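Local coordinates for protein histidinol-phosphatase (Listeria monocytogenes serotype 4b str. H7858, PDB 6NLR) that probably hydrolyses histidinol phosphate to histidinol and inorganic phosphate in histidine biosynthesis, using a trinuclear metal centre, at residues A[38-43]-A[121-126]; A[45-50]-A[98-103]. One frame throughout, in Å; residues are numbered along the deposited sequence.

Contact 1: A[38-43]-A[121-126]; sequences VEHAPL and SLHFLE. With MN (manganese (II) ion), chain D; MN (manganese (II) ion), chain E.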
loop_
_atom_site.group_PDB
_atom_site.type_symbol
_atom_site.label_atom_id
_atom_site.label_comp_id
_atom_site.label_asym_id
_atom_site.label_seq_id
_atom_site.Cartn_x
_atom_site.Cartn_y
_atom_site.Cartn_z
ATOM N N VAL A 38 6.831 2.199 7.174
ATOM C CA VAL A 38 5.966 3.120 6.413
ATOM C C VAL A 38 4.556 3.008 6.993
ATOM O O VAL A 38 3.655 2.405 6.368
ATOM C CB VAL A 38 6.071 2.865 4.895
ATOM C CG1 VAL A 38 7.384 3.424 4.365
ATOM C CG2 VAL A 38 5.951 1.393 4.539
ATOM N N GLU A 39 4.386 3.572 8.177
ATOM C CA GLU A 39 3.107 3.508 8.909
ATOM C C GLU A 39 2.053 4.320 8.145
ATOM O O GLU A 39 2.413 5.309 7.450
ATOM C CB GLU A 39 3.296 4.005 10.335
ATOM C CG GLU A 39 2.117 3.667 11.203
ATOM C CD GLU A 39 1.727 2.196 11.096
ATOM O OE1 GLU A 39 2.336 1.386 11.798
ATOM O OE2 GLU A 39 0.828 1.896 10.281
ATOM N N HIS A 40 0.782 3.937 8.267
ATOM C CA HIS A 40 -0.335 4.708 7.669
ATOM C C HIS A 40 -0.319 6.159 8.145
ATOM O O HIS A 40 -0.343 6.387 9.375
ATOM C CB HIS A 40 -1.662 4.074 8.036
ATOM C CG HIS A 40 -1.785 2.710 7.484
ATOM N ND1 HIS A 40 -2.003 2.498 6.142
ATOM C CD2 HIS A 40 -1.730 1.506 8.085
ATOM C CE1 HIS A 40 -2.090 1.196 5.926
ATOM N NE2 HIS A 40 -1.920 0.571 7.104
ATOM N N ALA A 41 -0.288 7.112 7.212
ATOM C CA ALA A 41 -0.383 8.555 7.535
ATOM C C ALA A 41 -1.785 8.837 8.059
ATOM O O ALA A 41 -2.735 8.249 7.559
ATOM C CB ALA A 41 -0.093 9.404 6.327
ATOM N N PRO A 42 -1.954 9.741 9.043
ATOM C CA PRO A 42 -3.281 10.185 9.471
ATOM C C PRO A 42 -4.185 10.652 8.313
ATOM O O PRO A 42 -3.694 11.317 7.407
ATOM C CB PRO A 42 -2.973 11.370 10.402
ATOM C CG PRO A 42 -1.594 11.058 10.953
ATOM C CD PRO A 42 -0.869 10.383 9.798
ATOM N N LEU A 43 -5.472 10.281 8.344
ATOM C CA LEU A 43 -6.443 10.701 7.289
ATOM C C LEU A 43 -6.849 12.153 7.509
ATOM O O LEU A 43 -6.807 12.602 8.637
ATOM C CB LEU A 43 -7.680 9.813 7.309
ATOM C CG LEU A 43 -7.430 8.329 7.063
ATOM C CD1 LEU A 43 -8.741 7.567 7.149
ATOM C CD2 LEU A 43 -6.786 8.118 5.713
ATOM N N SER A 121 -0.411 4.837 -1.674
ATOM C CA SER A 121 -1.390 3.731 -1.778
ATOM C C SER A 121 -2.807 4.286 -1.950
ATOM O O SER A 121 -3.182 5.228 -1.226
ATOM C CB SER A 121 -1.317 2.851 -0.565
ATOM O OG SER A 121 -0.102 2.134 -0.576
ATOM N N LEU A 122 -3.578 3.655 -2.817
ATOM C CA LEU A 122 -5.037 3.895 -2.940
ATOM C C LEU A 122 -5.803 2.829 -2.131
ATOM O O LEU A 122 -5.719 1.619 -2.483
ATOM C CB LEU A 122 -5.404 3.877 -4.423
ATOM C CG LEU A 122 -6.858 4.204 -4.727
ATOM C CD1 LEU A 122 -7.144 5.681 -4.455
ATOM C CD2 LEU A 122 -7.194 3.816 -6.146
ATOM N N HIS A 123 -6.588 3.265 -1.143
ATOM C CA HIS A 123 -7.381 2.375 -0.245
ATOM C C HIS A 123 -8.874 2.722 -0.277
ATOM O O HIS A 123 -9.667 1.896 0.209
ATOM C CB HIS A 123 -6.899 2.447 1.211
ATOM C CG HIS A 123 -5.492 2.003 1.444
ATOM N ND1 HIS A 123 -4.552 2.842 2.015
ATOM C CD2 HIS A 123 -4.853 0.844 1.189
ATOM C CE1 HIS A 123 -3.394 2.210 2.103
ATOM N NE2 HIS A 123 -3.547 1.004 1.586
ATOM N N PHE A 124 -9.250 3.891 -0.795
ATOM C CA PHE A 124 -10.642 4.401 -0.761
ATOM C C PHE A 124 -11.038 4.902 -2.152
ATOM O O PHE A 124 -10.239 5.584 -2.822
ATOM C CB PHE A 124 -10.781 5.538 0.249
ATOM C CG PHE A 124 -10.548 5.153 1.688
ATOM C CD1 PHE A 124 -11.573 4.618 2.448
ATOM C CD2 PHE A 124 -9.310 5.372 2.285
ATOM C CE1 PHE A 124 -11.357 4.289 3.780
ATOM C CE2 PHE A 124 -9.091 5.023 3.606
ATOM C CZ PHE A 124 -10.113 4.479 4.346
ATOM N N LEU A 125 -12.253 4.569 -2.565
ATOM C CA LEU A 125 -12.902 5.096 -3.788
ATOM C C LEU A 125 -14.251 5.669 -3.410
ATOM O O LEU A 125 -14.832 5.241 -2.400
ATOM C CB LEU A 125 -13.163 3.942 -4.760
ATOM C CG LEU A 125 -11.995 3.453 -5.576
ATOM C CD1 LEU A 125 -12.448 2.259 -6.413
ATOM C CD2 LEU A 125 -11.458 4.581 -6.440
ATOM N N GLU A 126 -14.754 6.571 -4.241
ATOM C CA GLU A 126 -16.170 7.000 -4.175
ATOM C C GLU A 126 -17.044 5.752 -4.331
ATOM O O GLU A 126 -16.786 4.948 -5.262
ATOM C CB GLU A 126 -16.488 8.039 -5.250
ATOM C CG GLU A 126 -17.966 8.098 -5.551
ATOM C CD GLU A 126 -18.460 9.392 -6.151
ATOM O OE1 GLU A 126 -17.600 10.195 -6.611
ATOM O OE2 GLU A 126 -19.687 9.590 -6.149
HETATM MN MN MN D . -2.394 -1.467 7.548
HETATM MN MN MN E . -2.081 -0.451 1.885
HETATM O O HOH W 1 -3.624 -2.171 1.653
HETATM O O HOH W 2 -0.794 -1.574 2.453
#
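The backbones carrying His40 and Leu43 stand well apart from those of His123 and Phe124, with Leu43 CA 11.1 Å from Phe124 CA, and no hydrogen bond joins them; long side chains bridge the gap in two separate places. In the first, His123 CE1 comes up at the edge of the His40 imidazole, near its plane, 4.2 Å from His40 CE1. The two rings are inclined at 68°, and each turns NE2 to a different manganese: His40 NE2 is 2.1 Å from one ion, and His123 NE2 is 2.1 Å from the other. Glu39 OE2 accepts the backbone N-H of His40, with His40 N at 2.9 Å, and also receives ND1 of His8, a cobalt ligand. Histidine suits position 123 because one nitrogen can bind metal while ND1 donates to Asp95, which fixes the ring's rotation. In the second place, Leu43 reaches out with its CD1 methyl to lie 4.4 Å from Phe124 CE2, a loose apolar touch fitting for two buried residues. His14 and His260 join His40 on its manganese, and Glu93 and His181 join His123 on the other. Such histidine-rich metal sites at the C-terminal ends of the strands are characteristic of the active site of PHP-family phosphoesterases.

Contact 2: A[45-50]-A[98-103]; sequences SEFMKN and IGYEDF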
loop_
_atom_site.group_PDB
_atom_site.type_symbol
_atom_site.label_atom_id
_atom_site.label_comp_id
_atom_site.label_asym_id
_atom_site.label_seq_id
_atom_site.Cartn_x
_atom_site.Cartn_y
_atom_site.Cartn_z
ATOM N N SER A 45 -9.338 14.935 8.333
ATOM C CA SER A 45 -10.592 14.995 9.124
ATOM C C SER A 45 -11.772 15.352 8.203
ATOM O O SER A 45 -12.879 14.852 8.475
ATOM C CB SER A 45 -10.473 15.942 10.298
ATOM O OG SER A 45 -10.161 17.252 9.846
ATOM N N GLU A 46 -11.561 16.164 7.159
ATOM C CA GLU A 46 -12.604 16.496 6.150
ATOM C C GLU A 46 -12.994 15.223 5.388
ATOM O O GLU A 46 -14.181 14.998 5.170
ATOM C CB GLU A 46 -12.139 17.548 5.137
ATOM C CG GLU A 46 -12.085 18.950 5.689
ATOM C CD GLU A 46 -13.424 19.420 6.232
ATOM O OE1 GLU A 46 -14.414 19.520 5.440
ATOM O OE2 GLU A 46 -13.489 19.639 7.447
ATOM N N PHE A 47 -12.017 14.449 4.942
ATOM C CA PHE A 47 -12.252 13.177 4.217
ATOM C C PHE A 47 -13.111 12.241 5.080
ATOM O O PHE A 47 -14.052 11.612 4.608
ATOM C CB PHE A 47 -10.907 12.541 3.850
ATOM C CG PHE A 47 -11.071 11.179 3.246
ATOM C CD1 PHE A 47 -11.339 11.038 1.895
ATOM C CD2 PHE A 47 -11.029 10.048 4.043
ATOM C CE1 PHE A 47 -11.546 9.778 1.345
ATOM C CE2 PHE A 47 -11.223 8.793 3.486
ATOM C CZ PHE A 47 -11.493 8.668 2.149
HETATM N N MSE A 48 -12.805 12.180 6.369
HETATM C CA MSE A 48 -13.456 11.262 7.290
HETATM C C MSE A 48 -14.914 11.655 7.567
HETATM O O MSE A 48 -15.684 10.831 8.041
HETATM C CB MSE A 48 -12.649 11.201 8.591
HETATM C CG MSE A 48 -11.328 10.456 8.443
HETATM SE SE MSE A 48 -10.330 10.436 10.153
HETATM C CE MSE A 48 -10.407 8.594 10.784
ATOM N N LYS A 49 -15.317 12.898 7.266
ATOM C CA LYS A 49 -16.726 13.263 7.338
ATOM C C LYS A 49 -17.503 12.730 6.130
ATOM O O LYS A 49 -18.738 12.828 6.156
ATOM C CB LYS A 49 -16.929 14.783 7.331
ATOM C CG LYS A 49 -16.278 15.513 8.487
ATOM C CD LYS A 49 -16.263 17.012 8.294
ATOM C CE LYS A 49 -15.360 17.713 9.289
ATOM N NZ LYS A 49 -15.587 19.169 9.241
ATOM N N ASN A 50 -16.819 12.262 5.079
ATOM C CA ASN A 50 -17.451 12.037 3.753
ATOM C C ASN A 50 -17.400 10.554 3.400
ATOM O O ASN A 50 -17.417 10.245 2.204
ATOM C CB ASN A 50 -16.829 12.942 2.686
ATOM C CG ASN A 50 -17.282 14.381 2.862
ATOM O OD1 ASN A 50 -18.445 14.693 2.628
ATOM N ND2 ASN A 50 -16.398 15.240 3.332
ATOM N N ILE A 98 -8.681 10.908 -3.238
ATOM C CA ILE A 98 -9.247 11.559 -4.458
ATOM C C ILE A 98 -10.038 12.797 -4.015
ATOM O O ILE A 98 -10.915 12.664 -3.135
ATOM C CB ILE A 98 -10.108 10.550 -5.240
ATOM C CG1 ILE A 98 -9.250 9.404 -5.786
ATOM C CG2 ILE A 98 -10.896 11.248 -6.356
ATOM C CD1 ILE A 98 -10.017 8.142 -6.053
ATOM N N GLY A 99 -9.664 13.965 -4.537
ATOM C CA GLY A 99 -10.287 15.258 -4.218
ATOM C C GLY A 99 -9.664 15.918 -2.996
ATOM O O GLY A 99 -10.115 17.012 -2.669
ATOM N N TYR A 100 -8.673 15.304 -2.327
ATOM C CA TYR A 100 -8.016 15.902 -1.131
ATOM C C TYR A 100 -6.495 16.054 -1.339
ATOM O O TYR A 100 -5.729 15.958 -0.349
ATOM C CB TYR A 100 -8.358 15.067 0.105
ATOM C CG TYR A 100 -9.818 15.126 0.463
ATOM C CD1 TYR A 100 -10.731 14.323 -0.193
ATOM C CD2 TYR A 100 -10.295 16.014 1.410
ATOM C CE1 TYR A 100 -12.079 14.370 0.103
ATOM C CE2 TYR A 100 -11.645 16.068 1.730
ATOM C CZ TYR A 100 -12.535 15.251 1.061
ATOM O OH TYR A 100 -13.866 15.300 1.334
ATOM N N GLU A 101 -6.057 16.309 -2.575
ATOM C CA GLU A 101 -4.617 16.499 -2.911
ATOM C C GLU A 101 -4.031 17.630 -2.060
ATOM O O GLU A 101 -2.874 17.502 -1.641
ATOM C CB GLU A 101 -4.430 16.753 -4.411
ATOM C CG GLU A 101 -4.706 15.511 -5.233
ATOM C CD GLU A 101 -4.369 15.594 -6.705
ATOM O OE1 GLU A 101 -4.003 16.714 -7.194
ATOM O OE2 GLU A 101 -4.472 14.533 -7.372
ATOM N N ASP A 102 -4.785 18.702 -1.810
ATOM C CA ASP A 102 -4.281 19.850 -1.010
ATOM C C ASP A 102 -3.896 19.346 0.383
ATOM O O ASP A 102 -2.805 19.708 0.856
ATOM C CB ASP A 102 -5.278 21.013 -0.922
ATOM C CG ASP A 102 -5.511 21.731 -2.243
ATOM O OD1 ASP A 102 -4.799 21.406 -3.212
ATOM O OD2 ASP A 102 -6.425 22.596 -2.304
ATOM N N PHE A 103 -4.757 18.566 1.035
ATOM C CA PHE A 103 -4.463 18.006 2.380
ATOM C C PHE A 103 -3.168 17.189 2.285
ATOM O O PHE A 103 -2.273 17.361 3.099
ATOM C CB PHE A 103 -5.601 17.137 2.930
ATOM C CG PHE A 103 -5.157 16.260 4.071
ATOM C CD1 PHE A 103 -5.046 16.771 5.357
ATOM C CD2 PHE A 103 -4.744 14.952 3.839
ATOM C CE1 PHE A 103 -4.587 15.975 6.394
ATOM C CE2 PHE A 103 -4.280 14.156 4.878
ATOM C CZ PHE A 103 -4.200 14.671 6.149
#
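Tyr100 carries the contact from its side, meeting Glu46, Phe47 and Asn50. Ile98 turns to strand 117-127, where it packs on Leu122 and Leu125. Gly99 follows with phi at 87°, a backbone conformation that glycine adopts easily, and it lets the chain swing round to the start of helix 101-111. Tyr100 takes the N-cap position of that helix, with its ring directed at 45-50. Tyrosine suits the place: its broad ring offers a face to Phe47, while the hydroxyl at its edge lies near the polar Asn50. Over that face, nearly centred, lies Phe47 CB, 4.1 Å from the centroid and only 5° off the normal: a CH-pi contact. The Phe47 ring adds a T-shaped (edge-to-face) pair, its CD1 edge 3.9 Å from Tyr100 CE1 and the planes at 87°. Phe47 CG is anti to the backbone N (chi1 174°), which carries the ring past the tyrosine and on to Phe124 and Phe131. At the rim of the tyrosine, Glu46 CB touches Tyr100 CE2 at 3.7 Å, and Tyr100 OH lies 3.2 Å from Asn50 ND2. Beyond Tyr100, Glu101 is hydrogen-bonded to Tyr96, Asp102 forms a salt bridge with Arg105, and Phe103 rests on Ser44.

Within 45-50, polar groups hold the end of a short, weakly bonded helix and the turn after it. Asn50 ND2 donates to Glu46 O at 2.9 Å, and Lys49 N reaches the same oxygen from the other face of its carbonyl plane. Lys49 NZ meets Glu46 OE2 on the syn side at 2.8 Å, a salt bridge suited to exposed residues. These bonds lie inside one segment, so the contact between the two rests chiefly on ring and CH-pi packing around Tyr100.

In the fold
From the N terminus, the chain runs out along strand 34-40 to the first half of contact 1, then almost at once into the short helix 45-48 of contact 2. It next passes through helix 68-81 and strand 87-95 to reach 98-103, which closes the smaller loop; helix 101-111 and strand 117-127 then bring 121-126 back to 38-43, closing the larger loop around it. The two contacts are therefore concentric in sequence, their centres 11 Å apart. They also touch: Leu43 packs on Met48, and Pro42 O on Phe103. Contact 1 joins the end of strand 34-40 to the break in strand 117-127 beside the metal centre, and contact 2 joins helix 45-48 and the turn after it to the start of helix 101-111.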